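PDB 3IM9: malonyl CoA-acyl carrier protein transacylase from Staphylococcus aureus, which catalyses the transfer of the malonyl group from malonyl-CoA to holo-acyl carrier protein, a step of fatty acid biosynthesis. Local coordinates for residues S43-K46 with I52-T55; W269-D272 with H277-E280. One frame throughout, in Å; residues are numbered along the deposited sequence.

Interaction 1 of 2, residues S43-K46 with I52-T55; sequences SAAK and ILET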
ATOM      1  N   SER A  43      21.277   3.774   0.306  1.00 13.54           N
ATOM      2  CA  SER A  43      20.822   4.503  -0.908  1.00 14.60           C
ATOM      3  C   SER A  43      19.777   5.527  -0.556  1.00 14.38           C
ATOM      4  O   SER A  43      19.810   6.647  -1.000  1.00 14.39           O
ATOM      5  CB  SER A  43      20.302   3.535  -1.947  1.00 15.39           C
ATOM      6  OG  SER A  43      19.848   4.199  -3.129  1.00 20.72           O
ATOM      7  N   ALA A  44      18.816   5.105   0.268  1.00 12.12           N
ATOM      8  CA  ALA A  44      17.727   6.013   0.682  1.00 12.40           C
ATOM      9  C   ALA A  44      18.336   7.193   1.459  1.00 11.93           C
ATOM     10  O   ALA A  44      17.979   8.361   1.264  1.00 12.73           O
ATOM     11  CB  ALA A  44      16.753   5.238   1.587  1.00 11.42           C
ATOM     12  N   ALA A  45      19.253   6.897   2.377  1.00 10.82           N
ATOM     13  CA  ALA A  45      19.924   7.970   3.177  1.00 12.93           C
ATOM     14  C   ALA A  45      20.659   8.994   2.273  1.00 12.92           C
ATOM     15  O   ALA A  45      20.615  10.182   2.554  1.00 14.55           O
ATOM     16  CB  ALA A  45      20.885   7.382   4.182  1.00 12.92           C
ATOM     17  N   LYS A  46      21.352   8.471   1.232  1.00 14.12           N
ATOM     18  CA  LYS A  46      22.100   9.399   0.367  1.00 15.96           C
ATOM     19  C   LYS A  46      21.161  10.137  -0.566  1.00 17.74           C
ATOM     20  O   LYS A  46      21.584  11.151  -1.125  1.00 19.12           O
ATOM     21  CB  LYS A  46      23.095   8.613  -0.493  1.00 15.22           C
ATOM     22  CG  LYS A  46      24.224   7.864   0.199  1.00 20.97           C
ATOM     23  CD  LYS A  46      24.501   8.502   1.441  1.00 18.07           C
ATOM     24  CE  LYS A  46      25.307   7.508   2.276  1.00 39.82           C
ATOM     25  NZ  LYS A  46      26.457   8.168   3.093  1.00 42.56           N
ATOM     26  N   ILE A  52      16.216  10.081   6.803  1.00 10.70           N
ATOM     27  CA  ILE A  52      15.240   8.943   6.729  1.00 11.54           C
ATOM     28  C   ILE A  52      15.561   7.829   7.718  1.00 11.10           C
ATOM     29  O   ILE A  52      14.684   7.270   8.350  1.00 10.91           O
ATOM     30  CB  ILE A  52      15.155   8.357   5.261  1.00 11.21           C
ATOM     31  CG1 ILE A  52      14.123   7.210   5.185  1.00 14.30           C
ATOM     32  CG2 ILE A  52      16.600   8.062   4.747  1.00 14.95           C
ATOM     33  CD1 ILE A  52      12.738   7.658   5.374  1.00 22.07           C
ATOM     34  N   LEU A  53      16.858   7.535   7.880  1.00 10.37           N
ATOM     35  CA  LEU A  53      17.152   6.455   8.794  1.00  9.79           C
ATOM     36  C   LEU A  53      16.874   6.797  10.282  1.00 10.83           C
ATOM     37  O   LEU A  53      16.372   5.947  11.015  1.00 11.23           O
ATOM     38  CB  LEU A  53      18.617   5.902   8.612  1.00 10.73           C
ATOM     39  CG  LEU A  53      18.946   5.518   7.152  1.00 10.06           C
ATOM     40  CD1 LEU A  53      20.358   4.900   7.123  1.00 12.13           C
ATOM     41  CD2 LEU A  53      17.957   4.478   6.618  1.00 12.04           C
ATOM     42  N   GLU A  54      17.155   8.048  10.662  1.00 10.24           N
ATOM     43  CA  GLU A  54      16.821   8.475  12.046  1.00 11.24           C
ATOM     44  C   GLU A  54      15.304   8.391  12.215  1.00 13.06           C
ATOM     45  O   GLU A  54      14.801   7.848  13.184  1.00 11.12           O
ATOM     46  CB  GLU A  54      17.305   9.886  12.250  1.00 10.55           C
ATOM     47  CG  GLU A  54      17.080  10.299  13.767  1.00 12.87           C
ATOM     48  CD  GLU A  54      15.677  10.560  14.213  1.00 13.25           C
ATOM     49  OE1 GLU A  54      14.911  11.133  13.426  1.00 15.03           O
ATOM     50  OE2 GLU A  54      15.400  10.214  15.378  1.00 15.50           O
ATOM     51  N   THR A  55      14.616   8.789  11.143  1.00 12.00           N
ATOM     52  CA  THR A  55      13.137   8.833  11.209  1.00 12.00           C
ATOM     53  C   THR A  55      12.567   7.423  11.351  1.00 10.89           C
ATOM     54  O   THR A  55      11.629   7.192  12.158  1.00 11.51           O
ATOM     55  CB  THR A  55      12.560   9.564  10.018  1.00 11.93           C
ATOM     56  OG1 THR A  55      13.062  10.894  10.011  1.00 12.43           O
ATOM     57  CG2 THR A  55      10.985   9.692  10.126  1.00 13.73           C
TER
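Ile52 and Leu53, at the start of helix 52-57, pack against Ala44 and Ala45 near the end of helix 35-47. The backbones come close. The CA atoms of Ala45 and Ile52 are 6.0 Å apart, and a small residue such as Ala45 probably permits this. The tight part centres on one methyl. Ile52 CG2 sits between its own backbone N and carbonyl carbon, and from there it meets the main chain of the other helix. It lies 3.7 Å from Ala45 CA. The same methyl is 3.8 Å from Ala44 O and 4.2 Å from Ala44 CB. It therefore touches main chain as much as side chain. The other branch of Ile52 goes elsewhere. CG1 is anti to the backbone N (chi1 -179°) and carries the chain end away from helix 35-47. The Ile52 side chain also touches Ala73 of helix 67-84. Ala44 is buried as well, against Thr76 of that helix and Phe112 of helix 112-128.

The more open side is the pair formed by the Ala45 methyl and Leu53, both residues being partly exposed. Ala45 CB lies 3.9 Å from Leu53 CD1 and 4.0 Å from Leu53 CG. Leu53 CG stands beside its backbone N (chi1 -53°), which brings the branch back toward the alanine. Leu53 also touches Phe31. The side-chain contacts are apolar, while the Ile52 methyl also rests against backbone atoms. Two consecutive helices joined by a short connection pack here against each other and against helices 67-84 and 112-128 of the acyl transferase domain.

Interaction 2 of 2, residues W269-D272 with H277-E280; sequences WLID and HFIE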
ATOM      1  N   TRP A 269      -8.334 -12.040  -7.453  1.00 13.48           N
ATOM      2  CA  TRP A 269      -7.845 -12.262  -8.822  1.00 11.90           C
ATOM      3  C   TRP A 269      -6.627 -13.134  -8.724  1.00 13.74           C
ATOM      4  O   TRP A 269      -6.447 -14.064  -9.524  1.00 14.01           O
ATOM      5  CB  TRP A 269      -7.528 -10.946  -9.466  1.00 12.38           C
ATOM      6  CG  TRP A 269      -7.138 -11.089 -10.922  1.00 13.49           C
ATOM      7  CD1 TRP A 269      -7.996 -10.998 -12.023  1.00 15.40           C
ATOM      8  CD2 TRP A 269      -5.814 -11.246 -11.459  1.00 14.35           C
ATOM      9  NE1 TRP A 269      -7.269 -11.089 -13.200  1.00 15.88           N
ATOM     10  CE2 TRP A 269      -5.933 -11.266 -12.893  1.00 12.96           C
ATOM     11  CE3 TRP A 269      -4.524 -11.435 -10.862  1.00 14.37           C
ATOM     12  CZ2 TRP A 269      -4.802 -11.422 -13.729  1.00 15.35           C
ATOM     13  CZ3 TRP A 269      -3.410 -11.562 -11.684  1.00 13.68           C
ATOM     14  CH2 TRP A 269      -3.567 -11.563 -13.107  1.00 15.97           C
ATOM     15  N   LEU A 270      -5.798 -12.926  -7.698  1.00 14.60           N
ATOM     16  CA  LEU A 270      -4.592 -13.671  -7.611  1.00 14.15           C
ATOM     17  C   LEU A 270      -4.899 -15.071  -7.232  1.00 14.03           C
ATOM     18  O   LEU A 270      -4.308 -16.017  -7.837  1.00 15.66           O
ATOM     19  CB  LEU A 270      -3.683 -13.036  -6.487  1.00 14.22           C
ATOM     20  CG  LEU A 270      -2.936 -11.872  -7.110  1.00 11.93           C
ATOM     21  CD1 LEU A 270      -2.237 -11.054  -5.952  1.00 14.44           C
ATOM     22  CD2 LEU A 270      -1.873 -12.279  -8.112  1.00 12.95           C
ATOM     23  N   ILE A 271      -5.848 -15.266  -6.335  1.00 12.82           N
ATOM     24  CA  ILE A 271      -6.230 -16.651  -5.931  1.00 14.41           C
ATOM     25  C   ILE A 271      -6.869 -17.379  -7.158  1.00 15.87           C
ATOM     26  O   ILE A 271      -6.537 -18.575  -7.397  1.00 15.79           O
ATOM     27  CB  ILE A 271      -7.179 -16.591  -4.766  1.00 14.63           C
ATOM     28  CG1 ILE A 271      -6.411 -16.003  -3.536  1.00 15.63           C
ATOM     29  CG2 ILE A 271      -7.727 -18.011  -4.444  1.00 16.45           C
ATOM     30  CD1 ILE A 271      -7.305 -15.771  -2.330  1.00 14.00           C
ATOM     31  N   ASP A 272      -7.617 -16.669  -7.962  1.00 13.41           N
ATOM     32  CA  ASP A 272      -8.179 -17.269  -9.160  1.00 16.47           C
ATOM     33  C   ASP A 272      -7.121 -17.611 -10.233  1.00 16.84           C
ATOM     34  O   ASP A 272      -7.414 -18.357 -11.132  1.00 14.33           O
ATOM     35  CB  ASP A 272      -9.196 -16.324  -9.732  1.00 20.00           C
ATOM     36  CG  ASP A 272     -10.464 -16.233  -8.910  1.00 20.00           C
ATOM     37  OD1 ASP A 272     -10.680 -16.979  -7.969  1.00 20.00           O
ATOM     38  OD2 ASP A 272     -11.237 -15.351  -9.250  1.00 20.00           O
ATOM     39  N   HIS A 277      -0.092 -18.950  -1.959  1.00 14.52           N
ATOM     40  CA  HIS A 277       0.886 -18.569  -0.923  1.00 14.30           C
ATOM     41  C   HIS A 277       1.199 -17.071  -1.181  1.00 13.25           C
ATOM     42  O   HIS A 277       1.578 -16.653  -2.261  1.00 15.38           O
ATOM     43  CB  HIS A 277       2.184 -19.388  -1.121  1.00 15.78           C
ATOM     44  CG  HIS A 277       3.211 -19.185  -0.010  1.00 17.47           C
ATOM     45  ND1 HIS A 277       4.517 -19.654  -0.082  1.00 19.91           N
ATOM     46  CD2 HIS A 277       3.108 -18.569   1.209  1.00 17.37           C
ATOM     47  CE1 HIS A 277       5.159 -19.330   1.032  1.00 21.59           C
ATOM     48  NE2 HIS A 277       4.332 -18.663   1.824  1.00 19.23           N
ATOM     49  N   PHE A 278       0.924 -16.278  -0.139  1.00 14.52           N
ATOM     50  CA  PHE A 278       1.249 -14.860  -0.190  1.00 13.59           C
ATOM     51  C   PHE A 278       2.351 -14.633   0.853  1.00 11.58           C
ATOM     52  O   PHE A 278       2.195 -14.991   2.022  1.00 13.80           O
ATOM     53  CB  PHE A 278       0.002 -14.042   0.231  1.00 12.05           C
ATOM     54  CG  PHE A 278      -1.121 -14.088  -0.791  1.00 11.54           C
ATOM     55  CD1 PHE A 278      -2.116 -15.115  -0.694  1.00 16.70           C
ATOM     56  CD2 PHE A 278      -1.166 -13.148  -1.777  1.00 11.93           C
ATOM     57  CE1 PHE A 278      -3.161 -15.154  -1.649  1.00 16.47           C
ATOM     58  CE2 PHE A 278      -2.228 -13.143  -2.744  1.00 12.91           C
ATOM     59  CZ  PHE A 278      -3.205 -14.171  -2.648  1.00 14.10           C
ATOM     60  N   ILE A 279       3.350 -13.902   0.450  1.00 11.70           N
ATOM     61  CA  ILE A 279       4.501 -13.559   1.307  1.00 12.79           C
ATOM     62  C   ILE A 279       4.469 -12.039   1.414  1.00 12.42           C
ATOM     63  O   ILE A 279       4.775 -11.305   0.479  1.00 12.52           O
ATOM     64  CB  ILE A 279       5.770 -13.983   0.678  1.00 11.48           C
ATOM     65  CG1 ILE A 279       5.739 -15.537   0.493  1.00 15.46           C
ATOM     66  CG2 ILE A 279       7.008 -13.623   1.636  1.00 13.91           C
ATOM     67  CD1 ILE A 279       7.098 -16.089  -0.209  1.00 17.46           C
ATOM     68  N   GLU A 280       4.155 -11.603   2.659  1.00 11.17           N
ATOM     69  CA  GLU A 280       4.189 -10.138   3.010  1.00 10.09           C
ATOM     70  C   GLU A 280       5.582  -9.733   3.444  1.00 11.15           C
ATOM     71  O   GLU A 280       6.253 -10.446   4.227  1.00 12.19           O
ATOM     72  CB  GLU A 280       3.147  -9.928   4.073  1.00  9.95           C
ATOM     73  CG  GLU A 280       2.976  -8.377   4.387  1.00 11.32           C
ATOM     74  CD  GLU A 280       1.858  -8.131   5.353  1.00 11.46           C
ATOM     75  OE1 GLU A 280       1.264  -9.052   5.956  1.00 12.15           O
ATOM     76  OE2 GLU A 280       1.527  -6.911   5.456  1.00 10.56           O
TER
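Leu270 and Ile271 on helix 263-272 face Phe278 on strand 275-281 with the backbones well separated: Leu270 CA and Phe278 CA are 9.5 Å apart. Side chains fill that gap, chiefly the Phe278 ring. Its CG stands beside the backbone N (chi1 -70°), and the ring reaches out to the helix with its far rim leading. The helix meets this rim near the ring plane, not a ring face.

Two neighbouring residues share the rim. Leu270 takes the CE2 side. Its CD1 is 3.8 Å from Phe278 CE2, and its CB is 4.0 Å from both Phe278 CE2 and Phe278 CZ. Ile271 takes the other side. Its CG1 is 3.8 Å from Phe278 CZ and 3.9 Å from Phe278 CE1. Ile271 and the phenylalanine side chain cross at about a right angle. The ring tip thus fits between an isoleucine methylene and the leucine CB with its CD1 branch.

Leu270 and Phe278 are buried, whereas Ile271 is partly exposed. Leu270 and Phe278 also share Met94 of strand 92-95, and Phe278 touches Ile15 and Leu300 on the two strands beside its own. The contact therefore joins helix 263-272 to the parallel sheet through strand 275-281, which follows it in the chain.

Every touching atom is carbon. Toward Leu270 and Ile271 the ring acts through shape and van der Waals contact at its rim, not through its pi face. The link between helix and strand here is hydrophobic packing, consistent with its buried place.

Interactions 1 and 2 are separate packing sites in one acyl transferase domain. Their centres are 31 Å apart, and their nearest atoms are about 18 Å apart. The centre of interaction 1, which joins two helices, is about 20 Å from the centre of the chain. The centre of interaction 2, which joins a helix to the parallel sheet, is about 15 Å from it. Neither lies at the active site or the calcium site. Met94, which touches interaction 2, lies on the strand just before Ser97, probably the catalytic serine. Phe112, which touches interaction 1, starts the helix that carries Arg122 of the calcium site.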